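Local coordinates for protein Cas6b (Methanococcus maripaludis, PDB 4Z7K) that processes CRISPR RNA as a Cas6-family endoribonuclease, acting on a transcript that lacks the usual stem-loop, at residues Leu167-Leu173 against Gly190-Phe196; Pro120-Leu124 against Phe143-Leu148; Phe106-Asp110 against Leu159-Glu165. One frame throughout, in Å; residues are numbered along the deposited sequence.

Contact 1 (Leu167-Leu173 against Gly190-Phe196). With nucleotides of chain C.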
# COMPACT_ATOMS: atom_id res chain seq x y z
N LEU B 167 18.37 20.22 -0.36
CA LEU B 167 18.20 19.52 -1.64
C LEU B 167 17.14 20.16 -2.53
O LEU B 167 16.05 20.53 -2.08
CB LEU B 167 17.84 18.06 -1.40
CG LEU B 167 18.79 17.32 -0.48
CD1 LEU B 167 18.28 15.90 -0.31
CD2 LEU B 167 20.21 17.34 -1.06
N LYS B 168 17.45 20.26 -3.82
CA LYS B 168 16.50 20.72 -4.82
C LYS B 168 16.56 19.81 -6.02
O LYS B 168 17.63 19.37 -6.42
CB LYS B 168 16.84 22.15 -5.24
CG LYS B 168 18.32 22.31 -5.67
CD LYS B 168 18.58 23.61 -6.45
CE LYS B 168 19.21 24.71 -5.62
NZ LYS B 168 19.74 25.77 -6.52
N VAL B 169 15.42 19.56 -6.65
CA VAL B 169 15.39 18.54 -7.68
C VAL B 169 14.53 18.93 -8.90
O VAL B 169 13.46 19.53 -8.76
CB VAL B 169 14.91 17.18 -7.07
CG1 VAL B 169 13.61 17.37 -6.29
CG2 VAL B 169 14.76 16.11 -8.14
N LYS B 170 14.99 18.58 -10.08
CA LYS B 170 14.23 18.75 -11.30
C LYS B 170 14.02 17.39 -11.96
O LYS B 170 14.94 16.57 -12.05
CB LYS B 170 14.94 19.72 -12.26
CG LYS B 170 14.24 19.89 -13.61
CD LYS B 170 14.75 21.14 -14.33
CE LYS B 170 15.87 20.86 -15.31
NZ LYS B 170 15.36 20.22 -16.55
N ILE B 171 12.81 17.15 -12.42
CA ILE B 171 12.50 15.86 -12.99
C ILE B 171 11.82 15.97 -14.35
O ILE B 171 10.95 16.82 -14.58
CB ILE B 171 11.62 15.02 -12.04
CG1 ILE B 171 10.34 15.78 -11.69
CG2 ILE B 171 12.38 14.67 -10.78
CD1 ILE B 171 9.41 14.98 -10.81
N ASN B 172 12.29 15.13 -15.25
CA ASN B 172 11.62 14.88 -16.50
C ASN B 172 11.38 13.38 -16.51
O ASN B 172 12.26 12.61 -16.87
CB ASN B 172 12.48 15.32 -17.68
CG ASN B 172 11.82 15.05 -19.02
OD1 ASN B 172 10.60 15.09 -19.16
ND2 ASN B 172 12.64 14.74 -20.01
N LEU B 173 10.19 12.96 -16.10
CA LEU B 173 9.91 11.53 -15.97
C LEU B 173 8.59 11.18 -16.61
O LEU B 173 7.65 11.98 -16.59
CB LEU B 173 9.88 11.09 -14.50
CG LEU B 173 11.01 11.53 -13.59
CD1 LEU B 173 10.67 11.21 -12.16
CD2 LEU B 173 12.31 10.86 -14.01
N GLY B 190 13.10 7.85 -16.85
CA GLY B 190 13.38 9.25 -17.09
C GLY B 190 14.73 9.76 -16.65
O GLY B 190 15.71 9.00 -16.56
N GLU B 191 14.76 11.06 -16.35
CA GLU B 191 15.97 11.80 -16.05
C GLU B 191 15.68 12.67 -14.85
O GLU B 191 14.54 13.08 -14.66
CB GLU B 191 16.33 12.70 -17.23
CG GLU B 191 16.09 12.12 -18.63
CD GLU B 191 16.06 13.21 -19.72
OE1 GLU B 191 16.46 14.37 -19.45
OE2 GLU B 191 15.62 12.89 -20.86
N PHE B 192 16.68 12.97 -14.02
CA PHE B 192 16.46 13.99 -12.98
C PHE B 192 17.78 14.68 -12.61
O PHE B 192 18.85 14.12 -12.81
CB PHE B 192 15.78 13.38 -11.76
CG PHE B 192 16.63 12.44 -10.97
CD1 PHE B 192 17.52 12.91 -10.02
CD2 PHE B 192 16.51 11.08 -11.14
CE1 PHE B 192 18.29 12.04 -9.27
CE2 PHE B 192 17.28 10.20 -10.38
CZ PHE B 192 18.17 10.69 -9.46
N TYR B 193 17.69 15.89 -12.06
CA TYR B 193 18.87 16.70 -11.72
C TYR B 193 18.87 16.95 -10.23
O TYR B 193 17.80 17.13 -9.65
CB TYR B 193 18.89 18.04 -12.46
CG TYR B 193 18.97 18.00 -13.98
CD1 TYR B 193 20.17 18.22 -14.65
CD2 TYR B 193 17.83 17.76 -14.74
CE1 TYR B 193 20.22 18.20 -16.03
CE2 TYR B 193 17.87 17.73 -16.12
CZ TYR B 193 19.07 17.94 -16.76
OH TYR B 193 19.09 17.91 -18.15
N ILE B 194 20.03 16.97 -9.57
CA ILE B 194 20.02 17.22 -8.13
C ILE B 194 21.38 17.69 -7.61
O ILE B 194 22.42 17.40 -8.21
CB ILE B 194 19.56 15.93 -7.36
CG1 ILE B 194 19.20 16.23 -5.92
CG2 ILE B 194 20.60 14.83 -7.44
CD1 ILE B 194 18.34 15.17 -5.33
N ASN B 195 21.35 18.43 -6.50
CA ASN B 195 22.57 18.88 -5.83
C ASN B 195 23.01 17.83 -4.84
O ASN B 195 23.45 18.15 -3.74
CB ASN B 195 22.37 20.23 -5.13
CG ASN B 195 21.37 20.17 -3.99
OD1 ASN B 195 20.36 19.48 -4.08
ND2 ASN B 195 21.64 20.89 -2.92
N PHE B 196 22.79 16.57 -5.19
CA PHE B 196 23.31 15.48 -4.39
C PHE B 196 24.15 14.52 -5.21
O PHE B 196 23.94 14.37 -6.42
CB PHE B 196 22.19 14.73 -3.71
CG PHE B 196 22.66 13.90 -2.57
CD1 PHE B 196 23.01 14.50 -1.37
CD2 PHE B 196 22.76 12.53 -2.68
CE1 PHE B 196 23.43 13.75 -0.32
CE2 PHE B 196 23.19 11.79 -1.61
CZ PHE B 196 23.53 12.39 -0.44
P A C 18 10.77 17.37 8.70
OP1 A C 18 10.42 18.73 9.17
OP2 A C 18 9.93 16.19 9.07
O5' A C 18 10.77 17.54 7.12
C5' A C 18 9.62 18.00 6.43
C4' A C 18 9.77 17.85 4.94
O4' A C 18 11.04 18.43 4.51
C3' A C 18 9.78 16.42 4.43
O3' A C 18 9.19 16.41 3.14
C2' A C 18 11.27 16.13 4.29
O2' A C 18 11.56 15.10 3.38
C1' A C 18 11.78 17.47 3.79
N9 A C 18 13.20 17.73 4.02
C8 A C 18 13.93 17.46 5.14
N7 A C 18 15.18 17.83 5.09
C5 A C 18 15.31 18.42 3.85
C6 A C 18 16.42 19.01 3.20
N6 A C 18 17.64 19.10 3.76
N1 A C 18 16.24 19.51 1.95
C2 A C 18 15.01 19.40 1.41
N3 A C 18 13.89 18.86 1.93
C4 A C 18 14.10 18.38 3.18

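Contact 2 (Pro120-Leu124 against Phe143-Leu148). With nucleotides of chain C.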
# COMPACT_ATOMS: atom_id res chain seq x y z
N PRO B 120 12.71 0.91 -13.69
CA PRO B 120 11.64 1.75 -13.19
C PRO B 120 11.91 2.18 -11.74
O PRO B 120 12.64 1.50 -11.02
CB PRO B 120 10.42 0.85 -13.28
CG PRO B 120 10.73 -0.09 -14.36
CD PRO B 120 12.19 -0.36 -14.23
N TRP B 121 11.32 3.30 -11.33
CA TRP B 121 11.60 3.87 -10.02
C TRP B 121 10.73 3.30 -8.90
O TRP B 121 11.28 2.84 -7.88
CB TRP B 121 11.43 5.39 -10.09
CG TRP B 121 11.60 6.13 -8.80
CD1 TRP B 121 12.14 5.65 -7.65
CD2 TRP B 121 11.27 7.50 -8.55
NE1 TRP B 121 12.13 6.63 -6.68
CE2 TRP B 121 11.62 7.77 -7.21
CE3 TRP B 121 10.71 8.52 -9.33
CZ2 TRP B 121 11.43 9.02 -6.63
CZ3 TRP B 121 10.53 9.75 -8.75
CH2 TRP B 121 10.88 9.99 -7.42
N MET B 122 9.41 3.30 -9.08
CA MET B 122 8.49 2.77 -8.07
C MET B 122 8.65 3.70 -6.87
O MET B 122 9.20 3.31 -5.85
CB MET B 122 8.84 1.31 -7.69
CG MET B 122 7.69 0.40 -7.28
SD MET B 122 8.03 -1.30 -7.85
CE MET B 122 6.53 -2.13 -7.36
N ALA B 123 8.18 4.93 -7.02
CA ALA B 123 8.31 5.94 -5.99
C ALA B 123 7.10 5.94 -5.06
O ALA B 123 7.09 6.56 -3.99
CB ALA B 123 8.48 7.30 -6.62
N LEU B 124 6.08 5.19 -5.46
CA LEU B 124 4.78 5.30 -4.83
C LEU B 124 4.47 4.16 -3.87
O LEU B 124 4.21 3.03 -4.30
CB LEU B 124 3.71 5.34 -5.93
CG LEU B 124 3.53 6.63 -6.74
CD1 LEU B 124 2.16 6.67 -7.39
CD2 LEU B 124 3.82 7.88 -5.93
N PHE B 143 4.39 16.33 -6.54
CA PHE B 143 4.39 15.22 -5.61
C PHE B 143 5.65 14.36 -5.75
O PHE B 143 6.33 14.09 -4.75
CB PHE B 143 3.10 14.43 -5.83
CG PHE B 143 2.90 13.32 -4.87
CD1 PHE B 143 2.89 13.56 -3.51
CD2 PHE B 143 2.62 12.04 -5.32
CE1 PHE B 143 2.69 12.52 -2.61
CE2 PHE B 143 2.41 11.00 -4.44
CZ PHE B 143 2.44 11.24 -3.08
N LEU B 144 5.97 13.97 -6.98
CA LEU B 144 7.14 13.13 -7.26
C LEU B 144 8.43 13.81 -6.83
O LEU B 144 9.34 13.16 -6.31
CB LEU B 144 7.20 12.75 -8.74
CG LEU B 144 6.05 11.86 -9.21
CD1 LEU B 144 6.34 11.27 -10.56
CD2 LEU B 144 5.74 10.77 -8.22
N LYS B 145 8.50 15.13 -7.01
CA LYS B 145 9.70 15.88 -6.63
C LYS B 145 9.87 15.78 -5.11
O LYS B 145 10.99 15.82 -4.60
CB LYS B 145 9.58 17.35 -7.04
CG LYS B 145 9.68 17.64 -8.53
CD LYS B 145 9.20 19.07 -8.87
CE LYS B 145 10.34 20.05 -9.12
NZ LYS B 145 9.87 21.41 -9.54
N ARG B 146 8.74 15.63 -4.41
CA ARG B 146 8.76 15.45 -2.96
C ARG B 146 9.18 14.03 -2.54
O ARG B 146 9.99 13.84 -1.62
CB ARG B 146 7.37 15.77 -2.36
CG ARG B 146 6.89 17.22 -2.38
CD ARG B 146 5.46 17.30 -1.81
NE ARG B 146 5.36 16.88 -0.41
CZ ARG B 146 4.76 15.76 0.01
NH1 ARG B 146 4.24 14.91 -0.87
NH2 ARG B 146 4.71 15.45 1.31
N VAL B 147 8.66 13.04 -3.26
CA VAL B 147 8.99 11.67 -2.94
C VAL B 147 10.48 11.44 -3.14
O VAL B 147 11.13 10.87 -2.27
CB VAL B 147 8.16 10.70 -3.79
CG1 VAL B 147 8.64 9.29 -3.63
CG2 VAL B 147 6.70 10.82 -3.41
N LEU B 148 11.04 11.97 -4.23
CA LEU B 148 12.44 11.73 -4.55
C LEU B 148 13.34 12.32 -3.49
O LEU B 148 14.35 11.71 -3.14
CB LEU B 148 12.82 12.28 -5.93
CG LEU B 148 14.25 11.92 -6.39
CD1 LEU B 148 14.29 11.70 -7.86
CD2 LEU B 148 15.28 12.97 -6.02
P C C 19 7.70 15.85 2.91
OP1 C C 19 7.47 15.83 1.44
OP2 C C 19 6.77 16.54 3.82
O5' C C 19 7.76 14.33 3.37
C5' C C 19 6.90 13.38 2.76
C4' C C 19 6.91 12.05 3.46
O4' C C 19 7.75 12.11 4.64
C3' C C 19 5.54 11.53 3.93
O3' C C 19 5.50 10.12 3.77
C2' C C 19 5.57 11.84 5.42
O2' C C 19 4.70 11.04 6.19
C1' C C 19 7.03 11.55 5.73
N1 C C 19 7.51 12.10 7.01
C2 C C 19 8.24 13.29 7.11
O2 C C 19 8.44 13.99 6.10
N3 C C 19 8.64 13.69 8.35
C4 C C 19 8.39 12.93 9.42
N4 C C 19 8.83 13.36 10.60
C5 C C 19 7.70 11.70 9.32
C6 C C 19 7.29 11.31 8.11
P U C 9 -4.94 -2.24 -7.11
OP1 U C 9 -4.50 -1.13 -8.01
OP2 U C 9 -5.87 -3.33 -7.56
O5' U C 9 -3.61 -2.95 -6.63
C5' U C 9 -2.49 -2.16 -6.28
C4' U C 9 -2.10 -2.30 -4.84
O4' U C 9 -0.73 -1.85 -4.72
C3' U C 9 -2.89 -1.47 -3.84
O3' U C 9 -2.79 -2.13 -2.56
C2' U C 9 -2.11 -0.15 -3.86
O2' U C 9 -2.27 0.68 -2.72
C1' U C 9 -0.68 -0.64 -3.99
N1 U C 9 0.17 0.25 -4.78
C2 U C 9 1.33 0.80 -4.24
O2 U C 9 1.69 0.60 -3.09
N3 U C 9 2.04 1.60 -5.10
C4 U C 9 1.72 1.89 -6.42
O4 U C 9 2.45 2.63 -7.09
C5 U C 9 0.51 1.27 -6.91
C6 U C 9 -0.20 0.49 -6.09

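Contact 3 (Phe106-Asp110 against Leu159-Glu165). With nucleotides of chain C.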
# COMPACT_ATOMS: atom_id res chain seq x y z
N PHE B 106 30.10 10.49 -1.83
CA PHE B 106 28.67 10.43 -1.51
C PHE B 106 28.31 11.59 -0.59
O PHE B 106 28.87 11.71 0.50
CB PHE B 106 28.34 9.09 -0.85
CG PHE B 106 26.93 8.97 -0.35
CD1 PHE B 106 25.97 8.30 -1.09
CD2 PHE B 106 26.56 9.51 0.86
CE1 PHE B 106 24.68 8.17 -0.62
CE2 PHE B 106 25.26 9.39 1.32
CZ PHE B 106 24.32 8.71 0.58
N GLY B 107 27.37 12.43 -0.99
CA GLY B 107 27.07 13.59 -0.17
C GLY B 107 26.57 14.79 -0.93
O GLY B 107 26.59 14.79 -2.16
N THR B 108 26.10 15.81 -0.22
CA THR B 108 25.55 16.97 -0.90
C THR B 108 26.65 17.79 -1.56
O THR B 108 27.73 18.00 -1.01
CB THR B 108 24.77 17.87 0.05
OG1 THR B 108 25.65 18.40 1.03
CG2 THR B 108 23.71 17.08 0.74
N THR B 109 26.35 18.23 -2.77
CA THR B 109 27.24 19.03 -3.58
C THR B 109 26.60 20.36 -3.94
O THR B 109 25.38 20.45 -4.09
CB THR B 109 27.62 18.27 -4.85
OG1 THR B 109 26.42 17.99 -5.60
CG2 THR B 109 28.28 16.95 -4.48
N ASP B 110 27.42 21.40 -4.09
CA ASP B 110 26.90 22.70 -4.48
C ASP B 110 26.80 22.78 -5.99
O ASP B 110 26.29 23.75 -6.54
CB ASP B 110 27.78 23.84 -3.95
CG ASP B 110 27.54 24.14 -2.48
OD1 ASP B 110 26.56 23.60 -1.91
OD2 ASP B 110 28.33 24.90 -1.90
N LEU B 159 22.74 4.90 5.87
CA LEU B 159 24.16 4.83 5.55
C LEU B 159 24.96 5.83 6.36
O LEU B 159 26.12 6.15 6.05
CB LEU B 159 24.39 5.10 4.06
CG LEU B 159 24.27 4.02 2.99
CD1 LEU B 159 23.08 3.11 3.22
CD2 LEU B 159 24.13 4.73 1.66
N GLY B 160 24.31 6.35 7.40
CA GLY B 160 24.94 7.26 8.34
C GLY B 160 25.48 8.54 7.75
O GLY B 160 26.60 8.94 8.06
N TYR B 161 24.70 9.19 6.89
CA TYR B 161 25.06 10.54 6.44
C TYR B 161 23.87 11.41 6.71
O TYR B 161 22.78 11.17 6.20
CB TYR B 161 25.42 10.57 4.95
CG TYR B 161 25.88 11.92 4.38
CD1 TYR B 161 27.21 12.31 4.42
CD2 TYR B 161 24.97 12.79 3.80
CE1 TYR B 161 27.63 13.52 3.88
CE2 TYR B 161 25.37 14.01 3.27
CZ TYR B 161 26.70 14.37 3.31
OH TYR B 161 27.08 15.59 2.77
N THR B 162 24.08 12.42 7.54
CA THR B 162 22.99 13.34 7.80
C THR B 162 23.28 14.58 6.97
O THR B 162 24.43 15.04 6.87
CB THR B 162 22.84 13.62 9.31
OG1 THR B 162 24.14 13.82 9.89
CG2 THR B 162 22.14 12.43 10.02
N ILE B 163 22.23 15.06 6.32
CA ILE B 163 22.34 16.16 5.38
C ILE B 163 22.09 17.51 6.04
O ILE B 163 21.01 17.72 6.59
CB ILE B 163 21.33 15.98 4.23
CG1 ILE B 163 21.61 14.68 3.47
CG2 ILE B 163 21.37 17.18 3.30
CD1 ILE B 163 20.76 14.51 2.24
N GLU B 164 23.05 18.42 5.98
CA GLU B 164 22.82 19.76 6.52
C GLU B 164 22.93 20.86 5.47
O GLU B 164 23.44 21.95 5.75
CB GLU B 164 23.74 20.08 7.70
CG GLU B 164 25.12 19.46 7.73
CD GLU B 164 25.74 19.64 9.11
OE1 GLU B 164 25.01 20.13 10.01
OE2 GLU B 164 26.93 19.30 9.30
N GLU B 165 22.44 20.57 4.26
CA GLU B 165 22.18 21.62 3.28
C GLU B 165 20.91 21.26 2.50
O GLU B 165 20.37 20.16 2.63
CB GLU B 165 23.39 21.83 2.34
CG GLU B 165 24.77 21.79 3.05
CD GLU B 165 25.88 22.61 2.37
OE1 GLU B 165 25.58 23.40 1.44
OE2 GLU B 165 27.05 22.48 2.80
P A C 17 11.99 11.93 12.06
OP1 A C 17 10.69 12.30 12.66
OP2 A C 17 12.18 10.50 11.64
O5' A C 17 12.27 12.88 10.81
C5' A C 17 12.02 14.29 10.88
C4' A C 17 13.14 15.10 10.28
O4' A C 17 14.30 14.27 10.09
C3' A C 17 12.88 15.74 8.91
O3' A C 17 12.31 17.05 9.05
C2' A C 17 14.26 15.77 8.23
O2' A C 17 14.86 17.06 8.35
C1' A C 17 15.10 14.79 9.06
N9 A C 17 15.81 13.72 8.32
C8 A C 17 15.48 12.40 8.11
N7 A C 17 16.42 11.75 7.45
C5 A C 17 17.43 12.69 7.26
C6 A C 17 18.69 12.64 6.65
N6 A C 17 19.17 11.53 6.08
N1 A C 17 19.45 13.77 6.62
C2 A C 17 18.97 14.88 7.18
N3 A C 17 17.80 15.04 7.79
C4 A C 17 17.07 13.90 7.80

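Contact 1 (Leu167-Leu173 against Gly190-Phe196)
Leu-167 and Asn-195 meet at the end of the hairpin, where Leu-167 leads into one strand and the chain turns a corner after the other, and the leucine can be followed outward. Its CB lies 3.9 Å from Asn-195 OD1 and, on the RNA side, 4.0 Å from N1 of adenosine A18 of chain C; CG is still beside that base nitrogen. With CG set anti to the carbonyl carbon (chi1 -53°), the CD2 branch swings across the asparagine amide at about a right angle and ends 4.0 Å from Phe-196 CD1. The backbone N of Leu-167 donates to A18 N1 at 3.2 Å, reading the Watson-Crick edge of the adenine. Asn-195 uses both ends of its amide: OD1 accepts a bond from Lys-168 N at 3.0 Å, the donor standing 40° above the carbonyl plane, while ND2 is bonded to Lys-166 O. Beyond this junction the segments form the antiparallel hairpin of strands 169-177 and 186-194, part of a sheet with ferredoxin-like strand order, as in RAMP proteins. Lys-170 with Tyr-193 and Asn-172 with Glu-191 are hydrogen-bonded pairs; Ile-171 with Phe-192 and Leu-173 with Gly-190 are non-hydrogen-bonded ones. On the buried face, Ile-171 CG2 packs on Phe-192 CB at 3.8 Å, and the Phe-192 ring leads off to Phe-117 and Tyr-115 of the next strand. On the other face Lys-170 runs alongside Tyr-193, its bent chain carrying NZ to 3.6 Å from CE2 of the phenol ring. Asn-172 and Glu-191 likewise lie side by side, amide and carboxylate planes turned 83° apart.

Contact 2 (Pro120-Leu124 against Phe143-Leu148)
Trp-121 drives the far end of its indole against one turn of the helix that carries Leu-144, Val-147 and Leu-148. CG stands anti to the backbone N (chi1 177°), which extends the ring system away from its own chain, six-membered ring foremost. CH2 comes 3.4 Å from Leu-148 CB, the two side chains crossing at about a right angle, and CZ2 lies 4.1 Å from Val-147 CG1. The carbonyl O of Leu-144 sits at the ring edge, near the indole plane, while its hydrogen bond to Leu-148 N stays within the helix. Ala-123, two residues on, folds back so that its CB rests over the centre of one indole face.

Val-147 points toward the loop. Its CG1 branch touches Ala-123 CB at 3.6 Å and also packs against the Ala-123 carbonyl, whereas CG2 turns back over the Phe-143 ring one helical turn earlier. Leu-124 works through a single methyl: CD2 reaches Phe-143 CE2 at 3.7 Å and Leu-144 CD2 at 4.2 Å. Its backbone O faces the RNA and accepts a hydrogen bond from N3 of uridine U9 of chain C at 2.7 Å, nearly straight at 168°. On another side of the helix, Arg-146 holds its guanidinium with OP1 of C19 of chain C over one face, NH2 2.8 Å from that phosphate oxygen.

The loop runs between strand 112-117 and helix 126-133, from which Ile-131 and Tyr-132 pack on Phe-143. Strands 169-177 and 186-194 close the core from the sheet side, with Leu-173 on Trp-121, Ile-171 on Leu-144, and Phe-192 on Leu-148.

Contact 3 (Phe106-Asp110 against Leu159-Glu165)
Phe-106 and Tyr-161 form a T-shaped pair: the phenylalanine edge is directed at the tyrosine face, planes at 90° and centroids 5.7 Å apart. The other apolar contacts continue along the segments in both directions. Phe-106 CZ meets Leu-159 CD2 at 4.1 Å, and Thr-108 CG2 lies 3.5 Å from Ile-163 CG2. One hydrogen bond joins the segments, from Thr-108 N to Tyr-161 OH at 3.2 Å; CG of Tyr-161 is anti to the backbone N (chi1 -177°), which stretches the phenol across Gly-107 to reach it. An alanine in place of Tyr-161 is likely to leave the Thr-108 amide without this acceptor and the Phe-106 edge without a ring to face. The 159-165 loop starts at a Schellman motif, with Gly-160 at positive phi ending helix 137-158, then runs alongside the end of strand 98-109. Its outer side reads RNA: Ile-163 N donates to N1 of adenosine A17 of chain C at 3.1 Å, almost straight at 175°, and Glu-165 O accepts a bond from N6 of an adenine. Charges of like sign close the row, Asp-110 OD1 standing 3.5 Å from Glu-165 OE1 at the exposed end, where solvent probably softens the repulsion.

Overall arrangement
Contact 1 lies on the 169-177/186-194 hairpin of the C-terminal sheet; contact 2 joins a loop to helix 137-158, which packs on that sheet; contact 3 sets the end of strand 98-109, from the other sheet, beside the loop after the same helix. Contact 3 spans the longest loop, contact 2 is nested within it, and contact 1 follows both. Contacts 1 and 2 touch, centres 11 Å apart. Contact 3, 16 Å from contact 1 by centres, touches it through Phe-196 and a probable backbone hydrogen bond between Asn-195 and Thr-109. All meet one RNA strand, A17 and A18 at residues 163-167, U9 at the 120-124 loop and C19 at helix 137-158, consistent with an extended RNA-binding surface.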